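Local coordinates for protein MpaA (PDB 5HXD) that probably hydrolyses the gamma-D-glutamyl-diaminopimelic acid amide bond of murein tripeptide, as a zinc-dependent amidase of the M14 peptidase family, at residues Glu18-Ser23 / Cys142-Arg147; Arg22-Ala27 / Asn91-Asp96. All blocks are in the same frame, centred on the assembly; numbering follows the deposited sequence.

Contact 1: residues Glu18-Ser23 / Cys142-Arg147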
ATOM      1  N   GLU A  18      13.418  14.031  -0.483  1.00 53.04           N
ATOM      2  CA  GLU A  18      14.066  14.202  -1.778  1.00 47.85           C
ATOM      3  C   GLU A  18      13.485  13.213  -2.778  1.00 50.92           C
ATOM      4  O   GLU A  18      12.830  12.253  -2.388  1.00 56.53           O
ATOM      5  CB  GLU A  18      15.577  13.998  -1.661  1.00 54.02           C
ATOM      6  CG  GLU A  18      16.305  14.941  -0.702  1.00 51.95           C
ATOM      7  CD  GLU A  18      16.019  16.417  -0.965  1.00 53.57           C
ATOM      8  OE1 GLU A  18      15.874  16.827  -2.142  1.00 51.35           O
ATOM      9  OE2 GLU A  18      15.938  17.174   0.024  1.00 57.85           O
ATOM     10  N   HIS A  19      13.720  13.442  -4.065  1.00 53.57           N
ATOM     11  CA  HIS A  19      13.365  12.460  -5.091  1.00 51.28           C
ATOM     12  C   HIS A  19      14.609  11.844  -5.756  1.00 49.53           C
ATOM     13  O   HIS A  19      15.476  12.583  -6.209  1.00 48.96           O
ATOM     14  CB  HIS A  19      12.493  13.092  -6.186  1.00 48.76           C
ATOM     15  CG  HIS A  19      11.173  13.623  -5.703  1.00 60.92           C
ATOM     16  ND1 HIS A  19      10.308  12.879  -4.932  1.00 60.11           N
ATOM     17  CD2 HIS A  19      10.549  14.797  -5.951  1.00 63.48           C
ATOM     18  CE1 HIS A  19       9.221  13.594  -4.686  1.00 57.42           C
ATOM     19  NE2 HIS A  19       9.337  14.755  -5.298  1.00 55.35           N
ATOM     20  N   TYR A  20      14.686  10.515  -5.853  1.00 45.00           N
ATOM     21  CA  TYR A  20      15.735   9.880  -6.670  1.00 44.20           C
ATOM     22  C   TYR A  20      15.222   9.285  -7.995  1.00 47.85           C
ATOM     23  O   TYR A  20      15.894   8.439  -8.599  1.00 45.07           O
ATOM     24  CB  TYR A  20      16.454   8.777  -5.888  1.00 43.64           C
ATOM     25  CG  TYR A  20      15.589   7.568  -5.572  1.00 46.96           C
ATOM     26  CD1 TYR A  20      15.606   6.442  -6.384  1.00 43.11           C
ATOM     27  CD2 TYR A  20      14.767   7.552  -4.446  1.00 45.65           C
ATOM     28  CE1 TYR A  20      14.833   5.346  -6.086  1.00 44.49           C
ATOM     29  CE2 TYR A  20      13.994   6.465  -4.144  1.00 42.00           C
ATOM     30  CZ  TYR A  20      14.024   5.366  -4.964  1.00 43.34           C
ATOM     31  OH  TYR A  20      13.246   4.275  -4.645  1.00 41.20           O
ATOM     32  N   GLY A  21      14.037   9.707  -8.443  1.00 46.17           N
ATOM     33  CA  GLY A  21      13.616   9.370  -9.789  1.00 41.13           C
ATOM     34  C   GLY A  21      12.129   9.387 -10.064  1.00 43.26           C
ATOM     35  O   GLY A  21      11.369  10.078  -9.391  1.00 47.17           O
ATOM     36  N   ARG A  22      11.729   8.619 -11.078  1.00 43.33           N
ATOM     37  CA  ARG A  22      10.331   8.421 -11.448  1.00 35.66           C
ATOM     38  C   ARG A  22      10.004   6.938 -11.737  1.00 40.72           C
ATOM     39  O   ARG A  22      10.736   6.237 -12.450  1.00 30.61           O
ATOM     40  CB  ARG A  22       9.973   9.272 -12.668  1.00 30.46           C
ATOM     41  CG  ARG A  22       9.919  10.766 -12.417  1.00 36.13           C
ATOM     42  CD  ARG A  22       8.790  11.119 -11.484  1.00 46.15           C
ATOM     43  NE  ARG A  22       8.829  12.499 -10.990  1.00 50.76           N
ATOM     44  CZ  ARG A  22       7.743  13.169 -10.601  1.00 46.56           C
ATOM     45  NH1 ARG A  22       6.567  12.575 -10.663  1.00 44.62           N
ATOM     46  NH2 ARG A  22       7.824  14.418 -10.152  1.00 46.61           N
ATOM     47  N   SER A  23       8.882   6.481 -11.178  1.00 45.32           N
ATOM     48  CA  SER A  23       8.282   5.198 -11.538  1.00 38.19           C
ATOM     49  C   SER A  23       7.872   5.199 -12.996  1.00 37.42           C
ATOM     50  O   SER A  23       7.711   6.251 -13.605  1.00 35.67           O
ATOM     51  CB  SER A  23       7.055   4.885 -10.659  1.00 41.81           C
ATOM     52  OG  SER A  23       5.997   5.822 -10.846  1.00 42.74           O
ATOM     53  N   CYS A 142      19.380   1.600  -7.901  1.00 41.46           N
ATOM     54  CA  CYS A 142      20.769   1.203  -8.116  1.00 39.38           C
ATOM     55  C   CYS A 142      21.724   2.389  -8.153  1.00 45.11           C
ATOM     56  O   CYS A 142      22.865   2.292  -7.670  1.00 44.38           O
ATOM     57  CB  CYS A 142      20.910   0.410  -9.412  1.00 38.89           C
ATOM     58  SG  CYS A 142      20.431  -1.301  -9.260  1.00 45.39           S
ATOM     59  N   GLN A 143      21.263   3.498  -8.731  1.00 40.02           N
ATOM     60  CA  GLN A 143      22.080   4.697  -8.821  1.00 44.43           C
ATOM     61  C   GLN A 143      22.132   5.463  -7.498  1.00 46.95           C
ATOM     62  O   GLN A 143      23.185   6.010  -7.125  1.00 47.64           O
ATOM     63  CB  GLN A 143      21.586   5.601  -9.950  1.00 40.58           C
ATOM     64  CG  GLN A 143      22.056   5.141 -11.328  1.00 48.50           C
ATOM     65  CD  GLN A 143      23.532   4.688 -11.340  1.00 66.44           C
ATOM     66  OE1 GLN A 143      24.422   5.373 -10.801  1.00 69.05           O
ATOM     67  NE2 GLN A 143      23.792   3.520 -11.946  1.00 59.69           N
ATOM     68  N   LEU A 144      21.000   5.496  -6.800  1.00 42.60           N
ATOM     69  CA  LEU A 144      20.926   6.020  -5.442  1.00 42.66           C
ATOM     70  C   LEU A 144      22.002   5.374  -4.565  1.00 45.24           C
ATOM     71  O   LEU A 144      22.789   6.069  -3.926  1.00 47.83           O
ATOM     72  CB  LEU A 144      19.531   5.774  -4.847  1.00 40.69           C
ATOM     73  CG  LEU A 144      19.222   6.248  -3.423  1.00 41.15           C
ATOM     74  CD1 LEU A 144      18.959   7.742  -3.382  1.00 46.78           C
ATOM     75  CD2 LEU A 144      18.048   5.484  -2.847  1.00 38.80           C
ATOM     76  N   ILE A 145      22.049   4.044  -4.563  1.00 40.51           N
ATOM     77  CA  ILE A 145      22.971   3.318  -3.692  1.00 48.52           C
ATOM     78  C   ILE A 145      24.446   3.502  -4.122  1.00 44.77           C
ATOM     79  O   ILE A 145      25.350   3.334  -3.310  1.00 45.01           O
ATOM     80  CB  ILE A 145      22.575   1.805  -3.620  1.00 45.85           C
ATOM     81  CG1 ILE A 145      21.128   1.688  -3.148  1.00 43.48           C
ATOM     82  CG2 ILE A 145      23.467   1.027  -2.658  1.00 37.66           C
ATOM     83  CD1 ILE A 145      20.616   0.268  -2.994  1.00 42.69           C
ATOM     84  N   HIS A 146      24.684   3.881  -5.379  1.00 46.97           N
ATOM     85  CA  HIS A 146      26.035   4.244  -5.832  1.00 45.18           C
ATOM     86  C   HIS A 146      26.400   5.643  -5.361  1.00 47.24           C
ATOM     87  O   HIS A 146      27.486   5.856  -4.826  1.00 58.19           O
ATOM     88  CB  HIS A 146      26.159   4.169  -7.354  1.00 47.67           C
ATOM     89  CG  HIS A 146      26.553   2.813  -7.867  1.00 51.59           C
ATOM     90  ND1 HIS A 146      25.664   1.966  -8.479  1.00 53.99           N
ATOM     91  CD2 HIS A 146      27.748   2.175  -7.851  1.00 53.91           C
ATOM     92  CE1 HIS A 146      26.293   0.847  -8.825  1.00 51.29           C
ATOM     93  NE2 HIS A 146      27.550   0.953  -8.455  1.00 50.67           N
ATOM     94  N   ARG A 147      25.487   6.590  -5.550  1.00 50.90           N
ATOM     95  CA  ARG A 147      25.684   7.968  -5.092  1.00 53.08           C
ATOM     96  C   ARG A 147      26.013   8.034  -3.583  1.00 54.90           C
ATOM     97  O   ARG A 147      27.031   8.619  -3.185  1.00 50.91           O
ATOM     98  CB  ARG A 147      24.435   8.807  -5.407  1.00 54.12           C
ATOM     99  CG  ARG A 147      24.550  10.321  -5.119  1.00 67.18           C
ATOM    100  CD  ARG A 147      23.155  10.996  -4.971  1.00 51.55           C
ATOM    101  NE  ARG A 147      22.254  10.641  -6.068  1.00 56.05           N
ATOM    102  CZ  ARG A 147      20.920  10.689  -5.989  1.00 67.55           C
ATOM    103  NH1 ARG A 147      20.355  11.078  -4.849  1.00 67.48           N
ATOM    104  NH2 ARG A 147      20.145  10.346  -7.032  1.00 50.36           N
TER
HETATM  105  O   HOH W   1      18.313  12.800  -4.473  1.00 57.28           O

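Contact 2: residues Arg22-Ala27 / Asn91-Asp96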
ATOM      1  N   ARG A  22      11.729   8.619 -11.078  1.00 43.33           N
ATOM      2  CA  ARG A  22      10.331   8.421 -11.448  1.00 35.66           C
ATOM      3  C   ARG A  22      10.004   6.938 -11.737  1.00 40.72           C
ATOM      4  O   ARG A  22      10.736   6.237 -12.450  1.00 30.61           O
ATOM      5  CB  ARG A  22       9.973   9.272 -12.668  1.00 30.46           C
ATOM      6  CG  ARG A  22       9.919  10.766 -12.417  1.00 36.13           C
ATOM      7  CD  ARG A  22       8.790  11.119 -11.484  1.00 46.15           C
ATOM      8  NE  ARG A  22       8.829  12.499 -10.990  1.00 50.76           N
ATOM      9  CZ  ARG A  22       7.743  13.169 -10.601  1.00 46.56           C
ATOM     10  NH1 ARG A  22       6.567  12.575 -10.663  1.00 44.62           N
ATOM     11  NH2 ARG A  22       7.824  14.418 -10.152  1.00 46.61           N
ATOM     12  N   SER A  23       8.882   6.481 -11.178  1.00 45.32           N
ATOM     13  CA  SER A  23       8.282   5.198 -11.538  1.00 38.19           C
ATOM     14  C   SER A  23       7.872   5.199 -12.996  1.00 37.42           C
ATOM     15  O   SER A  23       7.711   6.251 -13.605  1.00 35.67           O
ATOM     16  CB  SER A  23       7.055   4.885 -10.659  1.00 41.81           C
ATOM     17  OG  SER A  23       5.997   5.822 -10.846  1.00 42.74           O
ATOM     18  N   LEU A  24       7.697   4.004 -13.539  1.00 40.59           N
ATOM     19  CA  LEU A  24       7.167   3.813 -14.884  1.00 41.71           C
ATOM     20  C   LEU A  24       5.899   4.621 -15.227  1.00 39.84           C
ATOM     21  O   LEU A  24       5.761   5.142 -16.335  1.00 43.40           O
ATOM     22  CB  LEU A  24       6.876   2.338 -15.090  1.00 38.10           C
ATOM     23  CG  LEU A  24       6.582   2.028 -16.542  1.00 44.23           C
ATOM     24  CD1 LEU A  24       7.774   2.402 -17.434  1.00 38.41           C
ATOM     25  CD2 LEU A  24       6.243   0.570 -16.664  1.00 44.53           C
ATOM     26  N   LEU A  25       4.970   4.726 -14.285  1.00 41.74           N
ATOM     27  CA  LEU A  25       3.720   5.439 -14.548  1.00 39.83           C
ATOM     28  C   LEU A  25       3.815   6.933 -14.202  1.00 36.06           C
ATOM     29  O   LEU A  25       2.863   7.692 -14.395  1.00 38.70           O
ATOM     30  CB  LEU A  25       2.554   4.779 -13.783  1.00 42.83           C
ATOM     31  CG  LEU A  25       2.036   3.404 -14.254  1.00 44.54           C
ATOM     32  CD1 LEU A  25       0.701   3.026 -13.597  1.00 39.93           C
ATOM     33  CD2 LEU A  25       1.911   3.336 -15.779  1.00 36.28           C
ATOM     34  N   GLY A  26       4.957   7.363 -13.689  1.00 38.73           N
ATOM     35  CA  GLY A  26       5.188   8.787 -13.499  1.00 39.28           C
ATOM     36  C   GLY A  26       5.191   9.298 -12.068  1.00 38.70           C
ATOM     37  O   GLY A  26       5.303  10.497 -11.849  1.00 39.87           O
ATOM     38  N   ALA A  27       5.071   8.408 -11.091  1.00 35.58           N
ATOM     39  CA  ALA A  27       5.100   8.836  -9.698  1.00 36.46           C
ATOM     40  C   ALA A  27       6.534   9.179  -9.292  1.00 39.41           C
ATOM     41  O   ALA A  27       7.481   8.726  -9.933  1.00 40.89           O
ATOM     42  CB  ALA A  27       4.530   7.763  -8.799  1.00 37.96           C
ATOM     43  N   ASN A  91       5.797  -4.309 -10.646  1.00 44.87           N
ATOM     44  CA  ASN A  91       5.586  -2.923 -11.110  1.00 39.76           C
ATOM     45  C   ASN A  91       4.593  -2.887 -12.287  1.00 43.33           C
ATOM     46  O   ASN A  91       3.950  -3.890 -12.603  1.00 39.16           O
ATOM     47  CB  ASN A  91       6.913  -2.226 -11.472  1.00 38.06           C
ATOM     48  CG  ASN A  91       7.531  -2.696 -12.805  1.00 41.77           C
ATOM     49  OD1 ASN A  91       7.019  -3.584 -13.482  1.00 41.30           O
ATOM     50  ND2 ASN A  91       8.652  -2.080 -13.175  1.00 34.62           N
ATOM     51  N   ALA A  92       4.466  -1.732 -12.928  1.00 44.94           N
ATOM     52  CA  ALA A  92       3.400  -1.527 -13.893  1.00 40.75           C
ATOM     53  C   ALA A  92       3.616  -2.344 -15.176  1.00 43.94           C
ATOM     54  O   ALA A  92       2.746  -2.374 -16.046  1.00 43.14           O
ATOM     55  CB  ALA A  92       3.269  -0.044 -14.204  1.00 39.81           C
ATOM     56  N   ASN A  93       4.771  -3.003 -15.277  1.00 42.67           N
ATOM     57  CA  ASN A  93       5.126  -3.852 -16.422  1.00 39.25           C
ATOM     58  C   ASN A  93       4.944  -5.354 -16.186  1.00 37.49           C
ATOM     59  O   ASN A  93       5.368  -6.173 -17.003  1.00 34.06           O
ATOM     60  CB  ASN A  93       6.587  -3.635 -16.816  1.00 37.85           C
ATOM     61  CG  ASN A  93       6.787  -2.462 -17.745  1.00 46.32           C
ATOM     62  OD1 ASN A  93       5.874  -2.057 -18.463  1.00 59.30           O
ATOM     63  ND2 ASN A  93       7.996  -1.909 -17.742  1.00 43.64           N
ATOM     64  N   GLY A  94       4.364  -5.730 -15.056  1.00 36.63           N
ATOM     65  CA  GLY A  94       4.302  -7.141 -14.703  1.00 39.66           C
ATOM     66  C   GLY A  94       5.666  -7.746 -14.387  1.00 37.99           C
ATOM     67  O   GLY A  94       5.825  -8.966 -14.352  1.00 40.24           O
ATOM     68  N   VAL A  95       6.652  -6.884 -14.154  1.00 38.49           N
ATOM     69  CA  VAL A  95       7.990  -7.309 -13.754  1.00 39.55           C
ATOM     70  C   VAL A  95       8.103  -7.442 -12.233  1.00 39.68           C
ATOM     71  O   VAL A  95       7.654  -6.566 -11.490  1.00 37.61           O
ATOM     72  CB  VAL A  95       9.059  -6.319 -14.259  1.00 41.82           C
ATOM     73  CG1 VAL A  95      10.438  -6.715 -13.762  1.00 43.24           C
ATOM     74  CG2 VAL A  95       9.038  -6.242 -15.788  1.00 38.82           C
ATOM     75  N   ASP A  96       8.679  -8.554 -11.775  1.00 40.20           N
ATOM     76  CA  ASP A  96       9.034  -8.717 -10.367  1.00 39.53           C
ATOM     77  C   ASP A  96      10.358  -7.958 -10.139  1.00 41.08           C
ATOM     78  O   ASP A  96      11.415  -8.420 -10.560  1.00 45.16           O
ATOM     79  CB  ASP A  96       9.163 -10.208 -10.001  1.00 38.38           C
ATOM     80  CG  ASP A  96       9.275 -10.461  -8.479  1.00 45.96           C
ATOM     81  OD1 ASP A  96       9.738  -9.570  -7.709  1.00 39.51           O
ATOM     82  OD2 ASP A  96       8.913 -11.589  -8.059  1.00 45.02           O
TER

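Contact 1: residues Glu18-Ser23 / Cys142-Arg147
Tyr-20 on strand 18-22 lays one face of its ring against Leu-144 of helix 136-148, an example of how a single aromatic residue can join a strand to a helix without any direct hydrogen bond between them. Before that leucine, at the start of the helical segment, His-146 ND1 donates to Cys-142 O (2.9 Å), from above the carbonyl plane, within the helix. Leu-144 then supplies both methyls. CD2 stands over the ring centre of Tyr-20 as a CH-pi contact, while CD1 lies 3.7 Å from Tyr-20 CB; the leucine reaches there with CG opposite its own backbone N (chi1 -180°). One turn on, Arg-147 bends at chi3 and brings NH2 obliquely to Tyr-20 CB, 4.2 Å away. A water joins Arg-147 NH1 to His-19 O through two weak hydrogen bonds, a tenuous polar link beside the apolar one. Tyr-20 further touches Ala-140 and Leu-141 of the same helix, and its backbone pairs with Leu-29 of strand 28-31. On another side of the helix, Ile-145 packs against Phe-195 and Trp-198 of helix 195-201.

Contact 2: residues Arg22-Ala27 / Asn91-Asp96
Ala-92 is the small knuckle on which two consecutive leucines of the 22-27 loop rest. Leu-25 makes the closer fit: its CG is 3.7 Å from Ala-92 CB, and both of its methyls lie only slightly farther from that same carbon. With CG opposite the carbonyl carbon (chi1 -71°), the branch is carried across to the alanine although the residue itself does not face it squarely. Leu-24 adds CD2, 3.9 Å from Ala-92 CB.

The more exposed side rests on that one methyl, Leu-24 CD2, which is shared between Ala-92 CB and the carboxamide of Asn-93, the side chains of Leu-24 and Asn-93 crossing at about a right angle. The amide has its polar partner elsewhere, since Asn-93 ND2 bonds to Glu-135, and no hydrogen bond joins the two loops directly. Asp-82 OD2 accepts a hydrogen bond from Leu-25 N, and Ala-92 touches the same aspartate, while Leu-25 also packs on Pro-28 of the second subunit.

Each loop is stiffened internally. Ala-27 N bonds to Ser-23 OG (2.8 Å), and Asn-93 N reaches Asn-91 OD1 (2.9 Å) from well above the carboxamide plane, closing an Asx turn. Both backbones follow one design: Gly-26 N bonds to Ser-23 O and Ser-23 N to Ala-27 O, just as Gly-94 N bonds to Asn-91 O and Asn-91 N to Val-95 O. A type I turn ending in a glycine of positive phi, with this bonding, is the type I turn plus G1 beta bulge, here twice over.

Contacts 1 and 2 grow from one hairpin, strands 18-22 and 28-31 with their connecting turn, and share Arg-22 and Ser-23. Along the chain the hairpin comes first, then the 91-96 loop, then 142-147; the centres of the two contacts lie about 15 Å apart. Helix 136-148 serves both: contact 1 uses its later turns, whereas Leu-24 of contact 2 touches Pro-136 and bonds through its backbone N to Glu-137 at the start. The hairpin is thus held to the rest of the M14 fold at two places, while Arg-22 NH1 bonds to Leu-25 O of the second subunit. At the end of the 91-96 segment, Asp-96 OD1 bonds to His-49 NE2, a predicted zinc ligand, consistent with a second-shell role.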